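Local coordinates for BSU-2 beta-lactamase (PDB 6W5E), which probably hydrolyses the beta-lactam ring of penicillin-type antibiotics as a serine-dependent class D beta-lactamase, at residues 44-49 with 243-248; 224-229 with 239-244; 96-101 with 114-119. All coordinates share one frame; numbering follows the deposited sequence.

How the contacts relate
From the N terminus, the chain enters the main antiparallel sheet at residues 44-49 and pairs there with the sequence-distant residues 243-248, so contact 1 closes a loop that takes in most of the protein. Contact 3, 96-101 with 114-119, is a small closure nested inside that loop; its centre lies about 31 Å from that of contact 1, on the other side of the chain's centre. Contact 2, 224-229 with 239-244, follows contact 3 in series and is a local hairpin closure. Contacts 1 and 2 share Asn243 and Val244: strand 236-244 is flanked by strand 48-54 and strand 225-233. Contact 3 belongs to the helical part of the fold.

Contact 1 of 3, residues 44-49 with 243-248; sequences KDTDGT and NVDDSG
Strand 48-54 joins strand 236-244 in the main antiparallel sheet, at the strand ends where Gly48 and Thr49 face Val244 and Asn243. Thr49 and Asn243 form the hydrogen-bonded pair: Thr49 N reaches Asn243 O at 2.8 Å, and the return bond from Asn243 N to Thr49 O is 3.1 Å. At the next, non-hydrogen-bonded pair the CA atoms of Gly48 and Val244 are 4.1 Å apart, a close approach that the absence of a side chain on Gly48 allows.

Beyond the strand ends the pairing is prolonged by a side chain. Asp245 N donates to Asp47 O with a C=O...N angle of 165°, while Asp47 N donates back to Asp245 OD1 at 2.9 Å. That second bond is bent, 136° at the hydrogen, and meets the carboxylate from above its plane. Asp245 CG sits between its own N and carbonyl carbon (chi1 74°), which turns OD1 toward Asp47. Asp47 OD2 and Asp245 OD2 remain 4.7 Å apart, a proximity probably unfavourable if both are charged, but perhaps partly offset by a long, weak ion pair of Asp47 with Arg67.

Thr46 lays its methyl CG2 across Val244 CG1, 3.7 Å away, on the side where Val244 also meets Ala251 and Ile254 of helix 248-261. Thr49 CG2 touches Asn243 CB on the other face; their polar ends turn to Tyr63 and Arg67, respectively. Asp245 centres an inverse gamma turn, and Ser247 caps helix 248-261 through a bond from Lys250 N. This joining of N- and C-terminal strands, followed by a C-terminal helix, is typical of the serine beta-lactamase fold.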
loop_
_atom_site.group_PDB
_atom_site.type_symbol
_atom_site.label_atom_id
_atom_site.label_comp_id
_atom_site.label_asym_id
_atom_site.label_seq_id
_atom_site.Cartn_x
_atom_site.Cartn_y
_atom_site.Cartn_z
ATOM N N LYS A 44 16.318 -1.426 15.283
ATOM C CA LYS A 44 17.699 -1.504 15.746
ATOM C C LYS A 44 18.538 -2.450 14.896
ATOM O O LYS A 44 19.758 -2.263 14.795
ATOM C CB LYS A 44 17.745 -1.897 17.222
ATOM C CG LYS A 44 17.136 -3.248 17.523
ATOM N N ASP A 45 17.910 -3.438 14.254
ATOM C CA ASP A 45 18.621 -4.385 13.405
ATOM C C ASP A 45 18.155 -4.330 11.950
ATOM O O ASP A 45 18.430 -5.255 11.179
ATOM C CB ASP A 45 18.498 -5.805 13.963
ATOM C CG ASP A 45 19.363 -6.027 15.192
ATOM O OD1 ASP A 45 18.917 -5.691 16.313
ATOM O OD2 ASP A 45 20.496 -6.532 15.033
ATOM N N THR A 46 17.483 -3.255 11.550
ATOM C CA THR A 46 16.856 -3.176 10.240
ATOM C C THR A 46 17.109 -1.802 9.641
ATOM O O THR A 46 16.994 -0.788 10.330
ATOM C CB THR A 46 15.346 -3.382 10.395
ATOM O OG1 THR A 46 15.099 -4.648 11.015
ATOM C CG2 THR A 46 14.664 -3.370 9.052
ATOM N N ASP A 47 17.453 -1.765 8.359
ATOM C CA ASP A 47 17.546 -0.509 7.620
ATOM C C ASP A 47 16.132 -0.139 7.181
ATOM O O ASP A 47 15.562 -0.789 6.300
ATOM C CB ASP A 47 18.461 -0.721 6.415
ATOM C CG ASP A 47 18.946 0.577 5.806
ATOM O OD1 ASP A 47 18.538 1.649 6.289
ATOM O OD2 ASP A 47 19.731 0.524 4.833
ATOM N N GLY A 48 15.538 0.879 7.797
ATOM C CA GLY A 48 14.138 1.132 7.509
ATOM C C GLY A 48 13.708 2.536 7.859
ATOM O O GLY A 48 14.456 3.317 8.453
ATOM N N THR A 49 12.463 2.844 7.486
ATOM C CA THR A 49 11.838 4.121 7.798
ATOM C C THR A 49 10.384 3.879 8.191
ATOM O O THR A 49 9.767 2.890 7.788
ATOM C CB THR A 49 11.969 5.100 6.618
ATOM O OG1 THR A 49 11.358 6.350 6.939
ATOM C CG2 THR A 49 11.308 4.534 5.375
ATOM N N ASN A 243 8.915 1.033 5.476
ATOM C CA ASN A 243 9.725 0.510 4.384
ATOM C C ASN A 243 11.042 0.017 4.968
ATOM O O ASN A 243 11.640 0.705 5.800
ATOM C CB ASN A 243 9.955 1.615 3.340
ATOM C CG ASN A 243 11.094 1.317 2.402
ATOM O OD1 ASN A 243 12.227 1.721 2.651
ATOM N ND2 ASN A 243 10.805 0.614 1.310
ATOM N N VAL A 244 11.477 -1.180 4.557
ATOM C CA VAL A 244 12.608 -1.864 5.182
ATOM C C VAL A 244 13.415 -2.627 4.133
ATOM O O VAL A 244 12.910 -3.000 3.069
ATOM C CB VAL A 244 12.166 -2.844 6.305
ATOM C CG1 VAL A 244 11.574 -2.104 7.492
ATOM C CG2 VAL A 244 11.182 -3.880 5.760
ATOM N N ASP A 245 14.681 -2.894 4.474
ATOM C CA ASP A 245 15.530 -3.806 3.711
ATOM C C ASP A 245 15.296 -5.248 4.156
ATOM O O ASP A 245 16.236 -5.960 4.525
ATOM C CB ASP A 245 17.011 -3.391 3.828
ATOM C CG ASP A 245 17.628 -3.723 5.190
ATOM O OD1 ASP A 245 16.918 -3.637 6.211
ATOM O OD2 ASP A 245 18.836 -4.067 5.239
ATOM N N ASP A 246 14.041 -5.688 4.104
ATOM C CA ASP A 246 13.587 -6.968 4.639
ATOM C C ASP A 246 12.236 -7.232 3.985
ATOM O O ASP A 246 11.839 -6.514 3.065
ATOM C CB ASP A 246 13.508 -6.886 6.170
ATOM C CG ASP A 246 13.688 -8.230 6.863
ATOM O OD1 ASP A 246 13.304 -9.277 6.305
ATOM O OD2 ASP A 246 14.206 -8.240 8.000
ATOM N N SER A 247 11.509 -8.230 4.467
ATOM C CA SER A 247 10.275 -8.606 3.794
ATOM C C SER A 247 9.124 -7.668 4.159
ATOM O O SER A 247 9.171 -6.919 5.139
ATOM C CB SER A 247 9.873 -10.027 4.175
ATOM O OG SER A 247 9.524 -10.061 5.548
ATOM N N GLY A 248 8.059 -7.734 3.353
ATOM C CA GLY A 248 6.839 -7.018 3.686
ATOM C C GLY A 248 6.211 -7.498 4.978
ATOM O O GLY A 248 5.581 -6.715 5.693
#

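Contact 2 of 3, residues 224-229 with 239-244; sequences LGWFVG and VFVTNV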
loop_
_atom_site.group_PDB
_atom_site.type_symbol
_atom_site.label_atom_id
_atom_site.label_comp_id
_atom_site.label_asym_id
_atom_site.label_seq_id
_atom_site.Cartn_x
_atom_site.Cartn_y
_atom_site.Cartn_z
ATOM N N LEU A 224 13.486 -6.109 0.077
ATOM C CA LEU A 224 12.800 -4.828 0.129
ATOM C C LEU A 224 11.375 -5.111 0.566
ATOM O O LEU A 224 10.734 -6.025 0.038
ATOM C CB LEU A 224 12.783 -4.187 -1.261
ATOM C CG LEU A 224 11.949 -2.923 -1.428
ATOM C CD1 LEU A 224 12.454 -1.822 -0.513
ATOM C CD2 LEU A 224 11.994 -2.487 -2.884
ATOM N N GLY A 225 10.885 -4.346 1.528
ATOM C CA GLY A 225 9.581 -4.614 2.111
ATOM C C GLY A 225 8.852 -3.333 2.451
ATOM O O GLY A 225 9.458 -2.332 2.850
ATOM N N TRP A 226 7.528 -3.382 2.306
ATOM C CA TRP A 226 6.668 -2.248 2.590
ATOM C C TRP A 226 5.433 -2.713 3.351
ATOM O O TRP A 226 4.937 -3.822 3.140
ATOM C CB TRP A 226 6.094 -1.664 1.306
ATOM C CG TRP A 226 6.997 -1.022 0.298
ATOM C CD1 TRP A 226 7.616 -1.631 -0.758
ATOM C CD2 TRP A 226 7.264 0.382 0.166
ATOM N NE1 TRP A 226 8.288 -0.695 -1.516
ATOM C CE2 TRP A 226 8.088 0.548 -0.968
ATOM C CE3 TRP A 226 6.896 1.514 0.907
ATOM C CZ2 TRP A 226 8.542 1.798 -1.385
ATOM C CZ3 TRP A 226 7.348 2.758 0.494
ATOM C CH2 TRP A 226 8.171 2.888 -0.635
ATOM N N PHE A 227 4.894 -1.824 4.188
ATOM C CA PHE A 227 3.521 -1.941 4.669
ATOM C C PHE A 227 2.976 -0.526 4.770
ATOM O O PHE A 227 3.529 0.306 5.498
ATOM C CB PHE A 227 3.430 -2.680 6.010
ATOM C CG PHE A 227 2.015 -2.927 6.476
ATOM C CD1 PHE A 227 1.138 -3.708 5.719
ATOM C CD2 PHE A 227 1.556 -2.379 7.664
ATOM C CE1 PHE A 227 -0.160 -3.936 6.151
ATOM C CE2 PHE A 227 0.257 -2.611 8.097
ATOM C CZ PHE A 227 -0.597 -3.387 7.343
ATOM N N VAL A 228 1.930 -0.230 4.002
ATOM C CA VAL A 228 1.416 1.125 3.873
ATOM C C VAL A 228 -0.090 1.106 4.059
ATOM O O VAL A 228 -0.758 0.125 3.724
ATOM C CB VAL A 228 1.812 1.752 2.511
ATOM C CG1 VAL A 228 3.324 1.614 2.278
ATOM C CG2 VAL A 228 1.048 1.123 1.355
ATOM N N GLY A 229 -0.628 2.183 4.609
ATOM C CA GLY A 229 -2.071 2.187 4.817
ATOM C C GLY A 229 -2.489 3.258 5.812
ATOM O O GLY A 229 -1.869 4.317 5.906
ATOM N N VAL A 239 -2.314 7.914 8.955
ATOM C CA VAL A 239 -1.763 7.318 7.741
ATOM C C VAL A 239 -0.335 6.878 8.039
ATOM O O VAL A 239 0.433 7.627 8.657
ATOM C CB VAL A 239 -1.795 8.321 6.572
ATOM C CG1 VAL A 239 -1.273 7.663 5.312
ATOM C CG2 VAL A 239 -3.213 8.883 6.359
ATOM N N PHE A 240 0.027 5.667 7.618
ATOM C CA PHE A 240 1.364 5.153 7.904
ATOM C C PHE A 240 2.033 4.581 6.660
ATOM O O PHE A 240 1.375 4.062 5.745
ATOM C CB PHE A 240 1.353 4.089 9.022
ATOM C CG PHE A 240 0.494 2.902 8.700
ATOM C CD1 PHE A 240 0.968 1.885 7.880
ATOM C CD2 PHE A 240 -0.792 2.804 9.210
ATOM C CE1 PHE A 240 0.163 0.803 7.545
ATOM C CE2 PHE A 240 -1.594 1.715 8.892
ATOM C CZ PHE A 240 -1.111 0.716 8.062
ATOM N N VAL A 241 3.365 4.651 6.661
ATOM C CA VAL A 241 4.206 3.993 5.671
ATOM C C VAL A 241 5.420 3.431 6.391
ATOM O O VAL A 241 6.134 4.165 7.085
ATOM C CB VAL A 241 4.667 4.978 4.579
ATOM C CG1 VAL A 241 5.786 4.383 3.733
ATOM C CG2 VAL A 241 3.500 5.359 3.682
ATOM N N THR A 242 5.666 2.138 6.212
ATOM C CA THR A 242 6.869 1.479 6.696
ATOM C C THR A 242 7.595 0.854 5.518
ATOM O O THR A 242 6.967 0.236 4.652
ATOM C CB THR A 242 6.509 0.402 7.713
ATOM O OG1 THR A 242 5.774 1.012 8.774
ATOM C CG2 THR A 242 7.766 -0.265 8.277
ATOM N N ASN A 243 8.915 1.033 5.476
ATOM C CA ASN A 243 9.725 0.510 4.384
ATOM C C ASN A 243 11.042 0.017 4.968
ATOM O O ASN A 243 11.640 0.705 5.800
ATOM C CB ASN A 243 9.955 1.615 3.340
ATOM C CG ASN A 243 11.094 1.317 2.402
ATOM O OD1 ASN A 243 12.227 1.721 2.651
ATOM N ND2 ASN A 243 10.805 0.614 1.310
ATOM N N VAL A 244 11.477 -1.180 4.557
ATOM C CA VAL A 244 12.608 -1.864 5.182
ATOM C C VAL A 244 13.415 -2.627 4.133
ATOM O O VAL A 244 12.910 -3.000 3.069
ATOM C CB VAL A 244 12.166 -2.844 6.305
ATOM C CG1 VAL A 244 11.574 -2.104 7.492
ATOM C CG2 VAL A 244 11.182 -3.880 5.760
#
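Six backbone hydrogen bonds pair Gly225, Phe227 and Gly229 with Val244, Thr242 and Phe240, respectively. Gly225 N to Val244 O is 2.9 Å and Phe227 N to Thr242 O 3.0 Å, and the strands run nearly antiparallel.

Among ring contacts, Asn243 ND2 stands over the centre of the Trp226 ring system, 3.5 Å from CE2, with the amide and ring planes 58° apart; Asn243 CB makes a CH-pi contact with the six-membered ring, and OD1 accepts from Arg67 NE and Gln72 NE2. The Phe240 ring reaches across to lie over Gly229, whose CA is 4.0 Å from the ring centroid, because chi1 of 59° places CG between the backbone N and carbonyl carbon. Phe227 and Phe240 have planes only 26° apart but are slid so far, centroids 5.3 Å apart, that they barely overlap.

Among aliphatic groups, Val241 CG1 meets Trp226 CZ3 at the indole edge, 3.9 Å away, and Val228 CG1 alongside.

Trp226, Val228 and Val241 face helix 172-184, and Trp226 NE1 bonds to Thr73 O. Phe227, Phe240 and Thr242 face helix 248-261, where Thr242 OG1 bonds to Thr255 OG1. The hairpin therefore lies between these helices, with strands 48-54 and 209-217 flanking it.

Contact 3 of 3, residues 96-101 with 114-119; sequences YDVKRW and DHTLGS
A two-stranded antiparallel pairing that runs straight into a helix N-terminus brings residues 96-101 alongside 114-119 on the protein surface. Its one well-formed pair is Lys99 with His115. Lys99 N donates to His115 O at 2.8 Å, and His115 N answers to Lys99 O at 3.2 Å, both bonds almost linear at the carbonyl.

Toward Trp101, a carboxylate takes over from the backbone. Asp114 OD1 accepts from Trp101 N at 2.8 Å, on its anti side and 20° out of the carboxylate plane. Asp114 CG stands anti to its own carbonyl carbon (chi1 -64°), which brings OD1 up to the opposing chain. Arg100 runs beside Asp114 in the same direction, their flat groups only 10° from parallel; Arg100 NE and Asp114 OD2 remain 5.2 Å apart, so they are not in contact, and any attraction is probably weak and long-range.

Toward the helix, Asp97 O lies 3.1 Å from Thr116 CA in a CA-H...O contact, receives a weak bond from Leu117 N, and is also bonded by Tyr128 OH. Thr116 CG2 lies against both Tyr96 O and Val98 CG2, the latter 3.8 Å away. Thr116 OG1, placed between its backbone N and carbonyl carbon, accepts from Ser119 N and is also bonded to Glu95 O, while Ser119 OG accepts from Thr116 N at 2.9 Å: a capping box.

Ser119 OG is also bonded to His115 ND1, and His115 NE2 to Ser110 O. Both imidazole nitrogens are thus engaged, which fixes the ring's rotation and ties the His115 end of the pairing to the cap within 114-119; the chemistry implies a surface contact held chiefly by polar bonds, with little apolar packing between its segments.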
loop_
_atom_site.group_PDB
_atom_site.type_symbol
_atom_site.label_atom_id
_atom_site.label_comp_id
_atom_site.label_asym_id
_atom_site.label_seq_id
_atom_site.Cartn_x
_atom_site.Cartn_y
_atom_site.Cartn_z
ATOM N N TYR A 96 -15.168 -8.104 -6.601
ATOM C CA TYR A 96 -15.447 -9.513 -6.835
ATOM C C TYR A 96 -15.221 -9.935 -8.283
ATOM O O TYR A 96 -15.631 -11.037 -8.669
ATOM C CB TYR A 96 -16.888 -9.825 -6.448
ATOM C CG TYR A 96 -17.283 -9.468 -5.039
ATOM C CD1 TYR A 96 -16.640 -10.040 -3.950
ATOM C CD2 TYR A 96 -18.340 -8.605 -4.801
ATOM C CE1 TYR A 96 -17.026 -9.741 -2.645
ATOM C CE2 TYR A 96 -18.739 -8.299 -3.505
ATOM C CZ TYR A 96 -18.078 -8.874 -2.432
ATOM O OH TYR A 96 -18.464 -8.604 -1.138
ATOM N N ASP A 97 -14.613 -9.082 -9.105
ATOM C CA ASP A 97 -14.442 -9.394 -10.518
ATOM C C ASP A 97 -13.477 -10.567 -10.657
ATOM O O ASP A 97 -12.293 -10.446 -10.326
ATOM C CB ASP A 97 -13.908 -8.145 -11.215
ATOM C CG ASP A 97 -13.923 -8.260 -12.722
ATOM O OD1 ASP A 97 -13.483 -9.310 -13.244
ATOM O OD2 ASP A 97 -14.357 -7.291 -13.388
ATOM N N VAL A 98 -13.979 -11.694 -11.156
ATOM C CA VAL A 98 -13.227 -12.947 -11.198
ATOM C C VAL A 98 -12.375 -13.021 -12.457
ATOM O O VAL A 98 -12.883 -12.861 -13.575
ATOM C CB VAL A 98 -14.170 -14.159 -11.144
ATOM C CG1 VAL A 98 -13.353 -15.451 -11.276
ATOM C CG2 VAL A 98 -15.011 -14.136 -9.883
ATOM N N LYS A 99 -11.098 -13.349 -12.282
ATOM C CA LYS A 99 -10.253 -13.818 -13.376
ATOM C C LYS A 99 -9.837 -15.249 -13.070
ATOM O O LYS A 99 -9.405 -15.555 -11.953
ATOM C CB LYS A 99 -9.020 -12.925 -13.556
ATOM C CG LYS A 99 -9.361 -11.504 -13.983
ATOM C CD LYS A 99 -8.106 -10.654 -14.108
ATOM C CE LYS A 99 -8.415 -9.170 -14.324
ATOM N NZ LYS A 99 -9.228 -8.913 -15.541
ATOM N N ARG A 100 -9.987 -16.130 -14.046
ATOM C CA ARG A 100 -9.711 -17.540 -13.816
ATOM C C ARG A 100 -8.213 -17.834 -13.840
ATOM O O ARG A 100 -7.464 -17.302 -14.668
ATOM C CB ARG A 100 -10.431 -18.391 -14.857
ATOM C CG ARG A 100 -11.919 -18.495 -14.617
ATOM C CD ARG A 100 -12.552 -19.414 -15.644
ATOM N NE ARG A 100 -13.964 -19.583 -15.370
ATOM C CZ ARG A 100 -14.742 -20.475 -15.971
ATOM N NH1 ARG A 100 -14.234 -21.288 -16.883
ATOM N NH2 ARG A 100 -16.024 -20.551 -15.659
ATOM N N TRP A 101 -7.784 -18.678 -12.904
ATOM C CA TRP A 101 -6.408 -19.152 -12.854
ATOM C C TRP A 101 -6.108 -19.993 -14.086
ATOM O O TRP A 101 -6.969 -20.726 -14.586
ATOM C CB TRP A 101 -6.235 -19.997 -11.591
ATOM C CG TRP A 101 -4.894 -20.639 -11.369
ATOM C CD1 TRP A 101 -3.658 -20.054 -11.479
ATOM C CD2 TRP A 101 -4.661 -21.990 -10.951
ATOM N NE1 TRP A 101 -2.676 -20.973 -11.169
ATOM C CE2 TRP A 101 -3.267 -22.164 -10.841
ATOM C CE3 TRP A 101 -5.501 -23.075 -10.666
ATOM C CZ2 TRP A 101 -2.692 -23.382 -10.460
ATOM C CZ3 TRP A 101 -4.928 -24.279 -10.287
ATOM C CH2 TRP A 101 -3.539 -24.424 -10.195
ATOM N N ASP A 114 -8.509 -19.420 -8.699
ATOM C CA ASP A 114 -9.174 -18.267 -9.282
ATOM C C ASP A 114 -9.134 -17.121 -8.283
ATOM O O ASP A 114 -9.179 -17.330 -7.066
ATOM C CB ASP A 114 -10.633 -18.592 -9.597
ATOM C CG ASP A 114 -10.793 -19.674 -10.656
ATOM O OD1 ASP A 114 -9.866 -19.907 -11.464
ATOM O OD2 ASP A 114 -11.877 -20.291 -10.681
ATOM N N HIS A 115 -9.029 -15.898 -8.801
ATOM C CA HIS A 115 -8.918 -14.717 -7.956
ATOM C C HIS A 115 -9.868 -13.621 -8.414
ATOM O O HIS A 115 -10.337 -13.602 -9.553
ATOM C CB HIS A 115 -7.478 -14.201 -7.926
ATOM C CG HIS A 115 -6.674 -14.792 -6.817
ATOM N ND1 HIS A 115 -6.810 -14.383 -5.509
ATOM C CD2 HIS A 115 -5.762 -15.791 -6.811
ATOM C CE1 HIS A 115 -6.003 -15.096 -4.744
ATOM N NE2 HIS A 115 -5.357 -15.959 -5.508
ATOM N N THR A 116 -10.144 -12.708 -7.488
ATOM C CA THR A 116 -10.860 -11.470 -7.751
ATOM C C THR A 116 -9.948 -10.294 -7.440
ATOM O O THR A 116 -8.846 -10.451 -6.909
ATOM C CB THR A 116 -12.133 -11.359 -6.904
ATOM O OG1 THR A 116 -11.787 -11.195 -5.523
ATOM C CG2 THR A 116 -12.991 -12.592 -7.070
ATOM N N LEU A 117 -10.420 -9.103 -7.803
ATOM C CA LEU A 117 -9.675 -7.890 -7.488
ATOM C C LEU A 117 -9.358 -7.825 -5.996
ATOM O O LEU A 117 -8.230 -7.506 -5.596
ATOM C CB LEU A 117 -10.485 -6.675 -7.949
ATOM C CG LEU A 117 -9.816 -5.309 -7.818
ATOM C CD1 LEU A 117 -8.687 -5.143 -8.832
ATOM C CD2 LEU A 117 -10.842 -4.206 -7.957
ATOM N N GLY A 118 -10.342 -8.154 -5.156
ATOM C CA GLY A 118 -10.137 -8.091 -3.716
ATOM C C GLY A 118 -9.279 -9.214 -3.164
ATOM O O GLY A 118 -8.421 -8.979 -2.310
ATOM N N SER A 119 -9.495 -10.450 -3.620
ATOM C CA SER A 119 -8.681 -11.532 -3.083
ATOM C C SER A 119 -7.242 -11.390 -3.535
ATOM O O SER A 119 -6.317 -11.714 -2.785
ATOM C CB SER A 119 -9.245 -12.902 -3.459
ATOM O OG SER A 119 -9.060 -13.168 -4.837
#